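Local coordinates for sugar ABC transporter substrate-binding protein, BlMnBP1 (Bifidobacterium animalis subsp. lactis ATCC 27673, PDB 6I5R), which binds mannobiose as the solute-binding protein of a sugar ABC transporter, probably handing manno-oligosaccharides to its membrane permease for uptake, at residues P236-Y241 against I307-K312; G201-Y206 against Y241-T246; E166-P171 against G301-P306; A208-G213 against Q313-A318. All coordinates share one frame; numbering follows the deposited sequence.

Overall arrangement
Interaction 2 is the buried core contact of the four, joining the segment 201-206 to helix 239-252 through apolar side chains and one tyrosine-carboxylate bond. Interactions 1, 3 and 4 are only partly buried, and waters enter each of them. Interaction 1 uses the start of the same helix and shares Tyr241 with interaction 2; it is bridged by solvent and carries a zinc ion at its edge. Interaction 3 is rich in prolines and depends on shape, whereas interaction 4 joins two glycines and an asparagine to strand 314-325. Ile307, Phe305 and Ala211 tie the contacts together: Ile307 meets Val243, Phe305 meets Tyr206 and Trp203, and Ala211 packs on Val243.

Interaction 1: P236-Y241 against I307-K312; sequences PDTHPY and ITVDGK. With ZN (zinc ion), chain D.
The imidazole of His239, a residue whose backbone O lies 4.4 Å from Ile307 CD1, is gripped at its edge. ND1 donates to Thr238 OG1 at 2.9 Å, nearly straight at 171° and in the ring plane, while NE2, further round the rim, binds a zinc ion at 2.0 Å. Modelled waters, some implausibly close, surround the metal; His239 is the ligand this chain supplies here. With ND1 holding its proton against Thr238, NE2 is probably left to give its lone pair to the metal. The threonine oxygen has a second partner, Ala235 O. It sits between the backbone N and the carbonyl carbon (chi1 68°), which turns CG2 to the other segment. That methyl lies 3.4 Å from Thr308 O and 4.2 Å from Ile307 CG2, with Val309 CG2 also nearby. A branched residue with one polar and one apolar arm thus suits the place. A valine here would probably leave His239 ND1 without its acceptor and the imidazole freer to turn away from the zinc. Elsewhere water joins the two backbones: one molecule donates to Asp237 O at 2.9 Å and accepts from Thr308 N at 3.0 Å. Beyond Thr308 the chain reverses in a type I' turn from Val309 to Lys312, where Gly311 readily takes a positive phi. Ile307 lies against Ala242 and Val243 of helix 239-252 and Ala211 of helix 209-212, while Thr308 OG1 bonds to Lys169 O, just ahead of helix 171-184.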
loop_
_atom_site.group_PDB
_atom_site.type_symbol
_atom_site.label_atom_id
_atom_site.label_comp_id
_atom_site.label_asym_id
_atom_site.label_seq_id
_atom_site.Cartn_x
_atom_site.Cartn_y
_atom_site.Cartn_z
ATOM N N PRO A 236 -11.289 -11.510 20.529
ATOM C CA PRO A 236 -11.707 -12.059 19.237
ATOM C C PRO A 236 -11.983 -11.009 18.194
ATOM O O PRO A 236 -12.017 -11.348 16.998
ATOM C CB PRO A 236 -12.971 -12.858 19.594
ATOM C CG PRO A 236 -13.426 -12.281 20.908
ATOM C CD PRO A 236 -12.166 -11.981 21.621
ATOM N N ASP A 237 -12.153 -9.915 18.414
ATOM C CA ASP A 237 -12.259 -8.680 17.661
ATOM C C ASP A 237 -10.910 -8.041 17.357
ATOM O O ASP A 237 -10.855 -6.855 16.996
ATOM C CB ASP A 237 -13.140 -7.704 18.424
ATOM C CG ASP A 237 -12.578 -7.348 19.795
ATOM O OD1 ASP A 237 -11.518 -7.898 20.245
ATOM O OD2 ASP A 237 -13.233 -6.481 20.441
ATOM N N THR A 238 -9.893 -8.702 17.497
ATOM C CA THR A 238 -8.583 -8.225 17.071
ATOM C C THR A 238 -7.899 -9.304 16.234
ATOM O O THR A 238 -8.444 -10.380 15.981
ATOM C CB THR A 238 -7.670 -7.871 18.258
ATOM O OG1 THR A 238 -7.320 -9.075 18.965
ATOM C CG2 THR A 238 -8.405 -6.901 19.160
ATOM N N HIS A 239 -6.656 -8.993 15.839
ATOM C CA HIS A 239 -5.782 -9.885 15.089
ATOM C C HIS A 239 -6.315 -10.096 13.660
ATOM O O HIS A 239 -7.388 -9.606 13.316
ATOM C CB HIS A 239 -5.655 -11.201 15.829
ATOM C CG HIS A 239 -4.655 -11.148 16.930
ATOM N ND1 HIS A 239 -4.860 -10.414 18.078
ATOM C CD2 HIS A 239 -3.405 -11.659 17.027
ATOM C CE1 HIS A 239 -3.787 -10.498 18.849
ATOM N NE2 HIS A 239 -2.903 -11.267 18.244
ATOM N N PRO A 240 -5.535 -10.801 12.806
ATOM C CA PRO A 240 -5.957 -10.887 11.398
ATOM C C PRO A 240 -7.366 -11.435 11.193
ATOM O O PRO A 240 -8.074 -10.963 10.304
ATOM C CB PRO A 240 -4.878 -11.778 10.771
ATOM C CG PRO A 240 -3.648 -11.431 11.581
ATOM C CD PRO A 240 -4.148 -11.251 13.004
ATOM N N TYR A 241 -7.780 -12.435 11.975
ATOM C CA TYR A 241 -9.130 -12.984 11.843
ATOM C C TYR A 241 -10.185 -11.883 11.825
ATOM O O TYR A 241 -11.138 -11.931 11.036
ATOM C CB TYR A 241 -9.377 -13.981 12.990
ATOM C CG TYR A 241 -10.761 -14.581 13.051
ATOM C CD1 TYR A 241 -11.792 -13.901 13.692
ATOM C CD2 TYR A 241 -11.046 -15.827 12.488
ATOM C CE1 TYR A 241 -13.063 -14.434 13.751
ATOM C CE2 TYR A 241 -12.328 -16.360 12.534
ATOM C CZ TYR A 241 -13.327 -15.659 13.190
ATOM O OH TYR A 241 -14.610 -16.148 13.291
ATOM N N ILE A 307 -10.745 -1.551 14.452
ATOM C CA ILE A 307 -10.262 -2.474 15.464
ATOM C C ILE A 307 -9.637 -1.653 16.578
ATOM O O ILE A 307 -8.941 -0.667 16.319
ATOM C CB ILE A 307 -9.243 -3.488 14.893
ATOM C CG1 ILE A 307 -9.980 -4.540 14.042
ATOM C CG2 ILE A 307 -8.501 -4.216 15.996
ATOM C CD1 ILE A 307 -9.091 -5.553 13.336
ATOM N N THR A 308 -9.941 -2.036 17.809
ATOM C CA THR A 308 -9.347 -1.457 19.004
ATOM C C THR A 308 -8.590 -2.555 19.735
ATOM O O THR A 308 -9.110 -3.660 19.933
ATOM C CB THR A 308 -10.411 -0.831 19.899
ATOM O OG1 THR A 308 -11.135 0.168 19.169
ATOM C CG2 THR A 308 -9.771 -0.196 21.132
ATOM N N VAL A 309 -7.353 -2.257 20.098
ATOM C CA VAL A 309 -6.472 -3.196 20.784
ATOM C C VAL A 309 -6.246 -2.665 22.194
ATOM O O VAL A 309 -5.563 -1.647 22.368
ATOM C CB VAL A 309 -5.141 -3.370 20.035
ATOM C CG1 VAL A 309 -4.184 -4.257 20.799
ATOM C CG2 VAL A 309 -5.414 -3.974 18.663
ATOM N N ASP A 310 -6.786 -3.367 23.195
ATOM C CA ASP A 310 -6.601 -2.993 24.598
ATOM C C ASP A 310 -6.867 -1.505 24.782
ATOM O O ASP A 310 -6.084 -0.772 25.400
ATOM C CB ASP A 310 -5.189 -3.351 25.066
ATOM C CG ASP A 310 -4.984 -3.168 26.559
ATOM O OD1 ASP A 310 -5.978 -3.134 27.320
ATOM O OD2 ASP A 310 -3.811 -3.049 26.959
ATOM N N GLY A 311 -7.956 -1.040 24.179
ATOM C CA GLY A 311 -8.371 0.338 24.325
ATOM C C GLY A 311 -7.704 1.360 23.431
ATOM O O GLY A 311 -8.001 2.551 23.574
ATOM N N LYS A 312 -6.822 0.959 22.512
ATOM C CA LYS A 312 -6.189 1.915 21.616
ATOM C C LYS A 312 -6.293 1.426 20.177
ATOM O O LYS A 312 -6.264 0.225 19.912
ATOM C CB LYS A 312 -4.690 2.140 21.974
ATOM C CG LYS A 312 -3.915 3.029 20.973
ATOM C CD LYS A 312 -4.463 4.450 20.873
ATOM C CE LYS A 312 -3.314 5.510 20.913
ATOM N NZ LYS A 312 -3.676 6.794 21.653
HETATM ZN ZN ZN D . -1.544 -11.721 19.618
HETATM O O HOH W 1 -11.831 -4.322 18.000
HETATM O O HOH W 2 -10.641 -5.055 21.416
HETATM O O HOH W 3 -1.949 -9.846 20.262
HETATM O O HOH W 4 -1.555 -11.375 21.326
HETATM O O HOH W 5 -0.319 -12.258 18.479
HETATM O O HOH W 6 -0.035 -12.178 21.240
HETATM O O HOH W 7 -2.741 -13.460 20.356
#

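Interaction 2: G201-Y206 against Y241-T246; sequences GAWDQY and YAVYKT
Val243 wedges between Trp203 and Tyr206, and here the contact is tightly packed. Its two methyls divide the work: CG1, lying opposite the backbone N (chi1 174°), reaches Trp203 CE3 and Tyr206 CB, each at 3.9 Å, while CG2 lies 3.8 Å from Tyr206 O. The beta-branched valine is compact enough to bring the helix close to the 3-10 segment 202-205. The six-membered ring of Trp203 also approaches the helix backbone, CZ3 coming 3.5 Å from Val243 O, and Thr246 CG2 meets the ring at its edge, 4.0 Å from CZ3. Thr246 turns its hydroxyl back instead, donating to Ala242 O at 2.8 Å, a bond that spends a polar group inside its own helix. Tyr244 and Asp204 form the polar part, also buried: Tyr244 OH donates to Asp204 OD1 at 2.8 Å. The oxygen lies in the plane of the phenol, yet the phenol approaches from above the carboxylate, and the two planes stand 87° apart. Asp204 OD2 is held elsewhere, by Lys410 and the backbone N of Asn404. A phenylalanine in place of Tyr244 would probably leave Asp204 OD1 without this donor, a burdensome loss for a buried carboxylate. By contrast, the partly exposed Gln205 and Lys245 point away from the contact, and Lys245 forms a salt bridge with Asp249. Around the core, Trp203 rests on Val281 of strand 277-283 and Ile411 of helix 409-420, while Tyr244 meets Trp432 of helix 425-443 edge-to-face.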
loop_
_atom_site.group_PDB
_atom_site.type_symbol
_atom_site.label_atom_id
_atom_site.label_comp_id
_atom_site.label_asym_id
_atom_site.label_seq_id
_atom_site.Cartn_x
_atom_site.Cartn_y
_atom_site.Cartn_z
ATOM N N GLY A 201 -6.468 -7.276 -2.441
ATOM C CA GLY A 201 -5.243 -7.566 -1.710
ATOM C C GLY A 201 -4.953 -6.564 -0.603
ATOM O O GLY A 201 -4.222 -6.879 0.343
ATOM N N ALA A 202 -5.473 -5.339 -0.729
ATOM C CA ALA A 202 -5.270 -4.297 0.276
ATOM C C ALA A 202 -5.745 -4.717 1.657
ATOM O O ALA A 202 -5.237 -4.207 2.665
ATOM C CB ALA A 202 -5.987 -3.013 -0.167
ATOM N N TRP A 203 -6.688 -5.663 1.738
ATOM C CA TRP A 203 -7.132 -6.096 3.052
ATOM C C TRP A 203 -5.990 -6.674 3.881
ATOM O O TRP A 203 -6.050 -6.635 5.114
ATOM C CB TRP A 203 -8.275 -7.100 2.904
ATOM C CG TRP A 203 -9.554 -6.413 2.572
ATOM C CD1 TRP A 203 -9.947 -5.961 1.348
ATOM C CD2 TRP A 203 -10.593 -6.061 3.491
ATOM N NE1 TRP A 203 -11.192 -5.360 1.444
ATOM C CE2 TRP A 203 -11.603 -5.411 2.752
ATOM C CE3 TRP A 203 -10.768 -6.231 4.873
ATOM C CZ2 TRP A 203 -12.771 -4.927 3.353
ATOM C CZ3 TRP A 203 -11.930 -5.760 5.458
ATOM C CH2 TRP A 203 -12.908 -5.105 4.700
ATOM N N ASP A 204 -4.924 -7.165 3.237
ATOM C CA ASP A 204 -3.773 -7.662 3.975
ATOM C C ASP A 204 -3.024 -6.542 4.688
ATOM O O ASP A 204 -2.181 -6.817 5.544
ATOM C CB ASP A 204 -2.785 -8.377 3.046
ATOM C CG ASP A 204 -3.300 -9.721 2.507
ATOM O OD1 ASP A 204 -4.338 -10.228 2.971
ATOM O OD2 ASP A 204 -2.638 -10.285 1.611
ATOM N N GLN A 205 -3.308 -5.288 4.343
ATOM C CA GLN A 205 -2.585 -4.170 4.922
ATOM C C GLN A 205 -3.022 -3.858 6.335
ATOM O O GLN A 205 -2.384 -3.027 6.988
ATOM C CB GLN A 205 -2.777 -2.934 4.052
ATOM C CG GLN A 205 -2.177 -3.105 2.662
ATOM C CD GLN A 205 -2.467 -1.950 1.729
ATOM O OE1 GLN A 205 -3.126 -0.978 2.098
ATOM N NE2 GLN A 205 -1.976 -2.058 0.491
ATOM N N TYR A 206 -4.067 -4.514 6.822
ATOM C CA TYR A 206 -4.633 -4.199 8.128
ATOM C C TYR A 206 -4.341 -5.237 9.192
ATOM O O TYR A 206 -4.645 -5.000 10.372
ATOM C CB TYR A 206 -6.157 -4.043 8.015
ATOM C CG TYR A 206 -6.510 -2.979 7.029
ATOM C CD1 TYR A 206 -6.498 -3.245 5.673
ATOM C CD2 TYR A 206 -6.804 -1.710 7.433
ATOM C CE1 TYR A 206 -6.765 -2.275 4.754
ATOM C CE2 TYR A 206 -7.088 -0.732 6.516
ATOM C CZ TYR A 206 -7.082 -1.018 5.172
ATOM O OH TYR A 206 -7.346 -0.019 4.252
ATOM N N TYR A 241 -7.780 -12.435 11.975
ATOM C CA TYR A 241 -9.130 -12.984 11.843
ATOM C C TYR A 241 -10.185 -11.883 11.825
ATOM O O TYR A 241 -11.138 -11.931 11.036
ATOM C CB TYR A 241 -9.377 -13.981 12.990
ATOM C CG TYR A 241 -10.761 -14.581 13.051
ATOM C CD1 TYR A 241 -11.792 -13.901 13.692
ATOM C CD2 TYR A 241 -11.046 -15.827 12.488
ATOM C CE1 TYR A 241 -13.063 -14.434 13.751
ATOM C CE2 TYR A 241 -12.328 -16.360 12.534
ATOM C CZ TYR A 241 -13.327 -15.659 13.190
ATOM O OH TYR A 241 -14.610 -16.148 13.291
ATOM N N ALA A 242 -10.051 -10.896 12.706
ATOM C CA ALA A 242 -11.100 -9.894 12.791
ATOM C C ALA A 242 -11.157 -9.049 11.534
ATOM O O ALA A 242 -12.206 -8.474 11.223
ATOM C CB ALA A 242 -10.893 -9.003 14.011
ATOM N N VAL A 243 -10.030 -8.910 10.834
ATOM C CA VAL A 243 -10.006 -8.112 9.618
ATOM C C VAL A 243 -10.747 -8.828 8.508
ATOM O O VAL A 243 -11.642 -8.271 7.869
ATOM C CB VAL A 243 -8.554 -7.819 9.210
ATOM C CG1 VAL A 243 -8.488 -7.112 7.857
ATOM C CG2 VAL A 243 -7.861 -7.013 10.277
ATOM N N TYR A 244 -10.370 -10.074 8.256
ATOM C CA TYR A 244 -10.991 -10.821 7.174
ATOM C C TYR A 244 -12.451 -11.100 7.453
ATOM O O TYR A 244 -13.244 -11.136 6.516
ATOM C CB TYR A 244 -10.246 -12.132 6.945
ATOM C CG TYR A 244 -8.794 -11.919 6.536
ATOM C CD1 TYR A 244 -8.480 -11.216 5.383
ATOM C CD2 TYR A 244 -7.762 -12.389 7.311
ATOM C CE1 TYR A 244 -7.164 -11.009 5.019
ATOM C CE2 TYR A 244 -6.452 -12.174 6.962
ATOM C CZ TYR A 244 -6.162 -11.504 5.805
ATOM O OH TYR A 244 -4.829 -11.326 5.460
ATOM N N LYS A 245 -12.813 -11.302 8.724
ATOM C CA LYS A 245 -14.220 -11.467 9.069
ATOM C C LYS A 245 -14.998 -10.172 8.855
ATOM O O LYS A 245 -16.203 -10.211 8.614
ATOM C CB LYS A 245 -14.349 -11.932 10.520
ATOM C CG LYS A 245 -15.785 -12.098 11.012
ATOM C CD LYS A 245 -15.755 -12.694 12.419
ATOM C CE LYS A 245 -17.097 -13.377 12.793
ATOM N NZ LYS A 245 -18.193 -12.372 12.875
ATOM N N THR A 246 -14.347 -9.024 8.973
ATOM C CA THR A 246 -15.024 -7.777 8.629
ATOM C C THR A 246 -15.505 -7.806 7.188
ATOM O O THR A 246 -16.663 -7.484 6.893
ATOM C CB THR A 246 -14.089 -6.595 8.855
ATOM O OG1 THR A 246 -13.818 -6.456 10.259
ATOM C CG2 THR A 246 -14.725 -5.319 8.321
#

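Interaction 3: E166-P171 against G301-P306; sequences ELPKTP and GYMPFP
The loop that leads into helix 171-184 lies beside strand 300-304 and the residues that follow it, with Leu167 and Pro168 laid on Met303 and the next residues on Pro306. Leu167 CD1 touches Met303 CB at 4.0 Å. Met303 holds CG between its backbone N and carbonyl carbon (chi1 57°), and a bend further out brings the methyl CE to Pro168 CG at 3.8 Å, crossing the ring at about a right angle. An unbranched, flexible methionine can follow such a path, whereas the rigid proline offers a fixed surface to meet. Pro306 CB lies 3.6 Å from Pro168 O. A water sits between the backbones, close to both Pro168 O and Pro304 O. In this bacterial extracellular solute-binding protein fold, the strand pairs with strand 139-155 through Gly301 and Met303, and the loop ends at Thr170, the N-cap, whose hydroxyl caps Glu173 N. Pro171 follows in the first turn, where a proline costs no helix hydrogen bond. Its N lies 3.1 Å from Pro306 O but has no hydrogen to give, and its CD is 3.2 Å from the same oxygen. Phe305 turns its ring toward Tyr206, with Pro306 CD over one face.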
loop_
_atom_site.group_PDB
_atom_site.type_symbol
_atom_site.label_atom_id
_atom_site.label_comp_id
_atom_site.label_asym_id
_atom_site.label_seq_id
_atom_site.Cartn_x
_atom_site.Cartn_y
_atom_site.Cartn_z
ATOM N N GLU A 166 -20.639 8.577 16.302
ATOM C CA GLU A 166 -19.203 8.433 16.494
ATOM C C GLU A 166 -18.677 7.422 15.493
ATOM O O GLU A 166 -19.416 6.558 15.036
ATOM C CB GLU A 166 -18.899 7.961 17.901
ATOM C CG GLU A 166 -19.364 8.967 18.913
ATOM C CD GLU A 166 -19.760 8.343 20.222
ATOM O OE1 GLU A 166 -19.013 7.459 20.735
ATOM O OE2 GLU A 166 -20.825 8.741 20.725
ATOM N N LEU A 167 -17.406 7.544 15.132
ATOM C CA LEU A 167 -16.836 6.599 14.187
ATOM C C LEU A 167 -16.702 5.221 14.831
ATOM O O LEU A 167 -16.377 5.111 16.020
ATOM C CB LEU A 167 -15.489 7.101 13.681
ATOM C CG LEU A 167 -15.630 8.418 12.903
ATOM C CD1 LEU A 167 -14.232 8.955 12.546
ATOM C CD2 LEU A 167 -16.473 8.270 11.648
ATOM N N PRO A 168 -16.961 4.152 14.079
ATOM C CA PRO A 168 -16.886 2.805 14.658
ATOM C C PRO A 168 -15.451 2.427 14.982
ATOM O O PRO A 168 -14.530 2.758 14.239
ATOM C CB PRO A 168 -17.461 1.899 13.554
ATOM C CG PRO A 168 -17.320 2.677 12.286
ATOM C CD PRO A 168 -17.458 4.147 12.698
ATOM N N LYS A 169 -15.273 1.725 16.099
ATOM C CA LYS A 169 -13.947 1.364 16.560
ATOM C C LYS A 169 -13.738 -0.124 16.742
ATOM O O LYS A 169 -12.618 -0.533 17.066
ATOM C CB LYS A 169 -13.654 2.079 17.884
ATOM C CG LYS A 169 -13.613 3.602 17.765
ATOM C CD LYS A 169 -13.522 4.288 19.136
ATOM C CE LYS A 169 -12.355 3.831 19.989
ATOM N NZ LYS A 169 -12.565 4.157 21.446
ATOM N N THR A 170 -14.776 -0.931 16.584
ATOM C CA THR A 170 -14.714 -2.378 16.671
ATOM C C THR A 170 -15.431 -2.950 15.463
ATOM O O THR A 170 -16.198 -2.248 14.796
ATOM C CB THR A 170 -15.400 -2.875 17.944
ATOM O OG1 THR A 170 -16.814 -2.747 17.742
ATOM C CG2 THR A 170 -14.925 -2.030 19.143
ATOM N N PRO A 171 -15.211 -4.224 15.158
ATOM C CA PRO A 171 -15.944 -4.819 14.030
ATOM C C PRO A 171 -17.443 -4.821 14.246
ATOM O O PRO A 171 -18.208 -4.632 13.290
ATOM C CB PRO A 171 -15.366 -6.236 13.948
ATOM C CG PRO A 171 -13.932 -6.055 14.421
ATOM C CD PRO A 171 -14.085 -5.081 15.592
ATOM N N GLY A 301 -14.050 11.684 4.158
ATOM C CA GLY A 301 -13.290 11.584 5.378
ATOM C C GLY A 301 -12.429 10.331 5.362
ATOM O O GLY A 301 -12.507 9.496 4.466
ATOM N N TYR A 302 -11.600 10.215 6.376
ATOM C CA TYR A 302 -10.692 9.083 6.477
ATOM C C TYR A 302 -10.652 8.669 7.937
ATOM O O TYR A 302 -10.437 9.507 8.814
ATOM C CB TYR A 302 -9.305 9.458 5.950
ATOM C CG TYR A 302 -8.386 8.297 5.863
ATOM C CD1 TYR A 302 -8.607 7.260 4.966
ATOM C CD2 TYR A 302 -7.268 8.258 6.647
ATOM C CE1 TYR A 302 -7.712 6.178 4.904
ATOM C CE2 TYR A 302 -6.399 7.202 6.597
ATOM C CZ TYR A 302 -6.607 6.190 5.722
ATOM O OH TYR A 302 -5.652 5.182 5.748
ATOM N N MET A 303 -10.917 7.401 8.200
ATOM C CA MET A 303 -10.967 6.919 9.565
ATOM C C MET A 303 -10.055 5.727 9.748
ATOM O O MET A 303 -9.728 5.018 8.788
ATOM C CB MET A 303 -12.388 6.508 9.956
ATOM C CG MET A 303 -12.987 5.467 9.043
ATOM S SD MET A 303 -14.576 4.973 9.717
ATOM C CE MET A 303 -14.098 3.463 10.460
ATOM N N PRO A 304 -9.652 5.462 10.979
ATOM C CA PRO A 304 -8.921 4.224 11.253
ATOM C C PRO A 304 -9.793 3.016 10.959
ATOM O O PRO A 304 -11.021 3.080 11.032
ATOM C CB PRO A 304 -8.575 4.338 12.744
ATOM C CG PRO A 304 -8.760 5.815 13.075
ATOM C CD PRO A 304 -9.860 6.268 12.202
ATOM N N PHE A 305 -9.148 1.912 10.609
ATOM C CA PHE A 305 -9.864 0.653 10.511
ATOM C C PHE A 305 -10.488 0.341 11.869
ATOM O O PHE A 305 -9.861 0.573 12.906
ATOM C CB PHE A 305 -8.932 -0.501 10.085
ATOM C CG PHE A 305 -9.683 -1.777 9.693
ATOM C CD1 PHE A 305 -9.960 -2.754 10.640
ATOM C CD2 PHE A 305 -10.139 -1.973 8.402
ATOM C CE1 PHE A 305 -10.668 -3.887 10.311
ATOM C CE2 PHE A 305 -10.850 -3.111 8.069
ATOM C CZ PHE A 305 -11.111 -4.076 9.031
ATOM N N PRO A 306 -11.692 -0.189 11.904
ATOM C CA PRO A 306 -12.406 -0.347 13.190
ATOM C C PRO A 306 -11.993 -1.567 14.006
ATOM O O PRO A 306 -12.753 -2.494 14.235
ATOM C CB PRO A 306 -13.871 -0.418 12.740
ATOM C CG PRO A 306 -13.790 -1.022 11.358
ATOM C CD PRO A 306 -12.539 -0.521 10.745
HETATM O O HOH W 8 -12.153 3.592 13.510
#

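Interaction 4: A208-G213 against Q313-A318; sequences AGNATG and QYATIA
Gly209, opening the short helix 209-212, faces Thr316 with its CA 3.5 Å from Thr316 OG1; a CB here would probably run into that hydroxyl, which suits a glycine. A water links the two, accepting from Gly209 N at 2.9 Å and hydrogen-bonded to Thr316 OG1. Gly209 O meanwhile approaches Tyr314 CB. Next comes Asn210, whose amide stands in for a strand partner: OD1 accepts from Thr316 N at 3.0 Å, fairly straight at 159°, although the donor is tilted 32° from the carbonyl plane. CG lies beside the backbone N (chi1 -76°), which swings the amide across Ala315, where OD1 comes 3.6 Å from its CA. Asn210 ND2 makes a weak bond to Ala150 O. Gly213, the first residue past the helix, has a positive phi and sets its CA over the face of Tyr314, 3.4 Å from the ring centroid. This CH-pi contact is nearly along the ring normal, and a side chain here would probably press on the ring. Next to the contact, strand 314-325 pairs with strand 377-379 through Ala315, while Ala211 rests on Val243 of helix 239-252 and Ala208 on helix 217-224.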
loop_
_atom_site.group_PDB
_atom_site.type_symbol
_atom_site.label_atom_id
_atom_site.label_comp_id
_atom_site.label_asym_id
_atom_site.label_seq_id
_atom_site.Cartn_x
_atom_site.Cartn_y
_atom_site.Cartn_z
ATOM N N ALA A 208 -1.721 -6.750 10.626
ATOM C CA ALA A 208 -0.568 -6.817 11.511
ATOM C C ALA A 208 -0.648 -5.675 12.483
ATOM O O ALA A 208 -1.378 -5.768 13.504
ATOM C CB ALA A 208 0.714 -6.851 10.655
ATOM N N GLY A 209 0.078 -4.580 12.293
ATOM C CA GLY A 209 0.064 -3.516 13.274
ATOM C C GLY A 209 -1.328 -3.000 13.591
ATOM O O GLY A 209 -1.633 -2.707 14.746
ATOM N N ASN A 210 -2.176 -2.844 12.563
ATOM C CA ASN A 210 -3.495 -2.281 12.799
ATOM C C ASN A 210 -4.334 -3.191 13.661
ATOM O O ASN A 210 -5.129 -2.716 14.483
ATOM C CB ASN A 210 -4.248 -2.051 11.503
ATOM C CG ASN A 210 -3.756 -0.870 10.775
ATOM O OD1 ASN A 210 -2.560 -0.734 10.546
ATOM N ND2 ASN A 210 -4.680 0.042 10.448
ATOM N N ALA A 211 -4.243 -4.496 13.425
ATOM C CA ALA A 211 -5.113 -5.433 14.118
ATOM C C ALA A 211 -4.514 -5.933 15.426
ATOM O O ALA A 211 -5.239 -6.532 16.225
ATOM C CB ALA A 211 -5.454 -6.619 13.213
ATOM N N THR A 212 -3.226 -5.677 15.683
ATOM C CA THR A 212 -2.575 -6.238 16.860
ATOM C C THR A 212 -1.921 -5.218 17.770
ATOM O O THR A 212 -1.638 -5.558 18.915
ATOM C CB THR A 212 -1.478 -7.258 16.492
ATOM O OG1 THR A 212 -0.374 -6.599 15.855
ATOM C CG2 THR A 212 -2.034 -8.364 15.605
ATOM N N GLY A 213 -1.653 -4.017 17.288
ATOM C CA GLY A 213 -0.847 -3.047 17.990
ATOM C C GLY A 213 0.630 -3.376 18.090
ATOM O O GLY A 213 1.372 -2.623 18.722
ATOM N N GLN A 313 -6.453 2.356 19.265
ATOM C CA GLN A 313 -6.431 2.057 17.844
ATOM C C GLN A 313 -5.031 2.313 17.318
ATOM O O GLN A 313 -4.327 3.202 17.805
ATOM C CB GLN A 313 -7.443 2.910 17.095
ATOM C CG GLN A 313 -8.852 2.572 17.462
ATOM C CD GLN A 313 -9.811 3.037 16.427
ATOM O OE1 GLN A 313 -10.337 2.234 15.641
ATOM N NE2 GLN A 313 -10.083 4.325 16.426
ATOM N N TYR A 314 -4.630 1.508 16.327
ATOM C CA TYR A 314 -3.309 1.572 15.725
ATOM C C TYR A 314 -3.420 1.669 14.211
ATOM O O TYR A 314 -4.359 1.137 13.602
ATOM C CB TYR A 314 -2.477 0.336 16.058
ATOM C CG TYR A 314 -2.083 0.219 17.495
ATOM C CD1 TYR A 314 -2.968 -0.269 18.421
ATOM C CD2 TYR A 314 -0.805 0.582 17.929
ATOM C CE1 TYR A 314 -2.625 -0.391 19.751
ATOM C CE2 TYR A 314 -0.443 0.456 19.259
ATOM C CZ TYR A 314 -1.381 -0.017 20.169
ATOM O OH TYR A 314 -1.078 -0.165 21.497
ATOM N N ALA A 315 -2.457 2.362 13.611
ATOM C CA ALA A 315 -2.337 2.439 12.162
ATOM C C ALA A 315 -0.859 2.390 11.802
ATOM O O ALA A 315 -0.056 3.166 12.333
ATOM C CB ALA A 315 -2.998 3.715 11.615
ATOM N N THR A 316 -0.504 1.465 10.912
ATOM C CA THR A 316 0.866 1.336 10.432
ATOM C C THR A 316 1.111 2.330 9.307
ATOM O O THR A 316 0.286 2.463 8.403
ATOM C CB THR A 316 1.131 -0.077 9.905
ATOM O OG1 THR A 316 0.986 -1.020 10.978
ATOM C CG2 THR A 316 2.516 -0.168 9.277
ATOM N N ILE A 317 2.222 3.035 9.367
ATOM C CA ILE A 317 2.684 3.830 8.236
ATOM C C ILE A 317 3.682 3.003 7.458
ATOM O O ILE A 317 4.635 2.457 8.036
ATOM C CB ILE A 317 3.311 5.147 8.686
ATOM C CG1 ILE A 317 2.240 6.016 9.319
ATOM C CG2 ILE A 317 3.918 5.818 7.504
ATOM C CD1 ILE A 317 2.851 7.084 10.160
ATOM N N ALA A 318 3.455 2.898 6.157
ATOM C CA ALA A 318 4.283 2.064 5.313
ATOM C C ALA A 318 4.393 2.733 3.953
ATOM O O ALA A 318 3.668 3.686 3.645
ATOM C CB ALA A 318 3.722 0.639 5.215
HETATM O O HOH W 9 1.598 -3.387 10.128
HETATM O O HOH W 10 -6.281 -0.513 15.570
HETATM O O HOH W 11 -6.897 0.572 12.849
HETATM O O HOH W 12 -1.650 1.007 8.085
#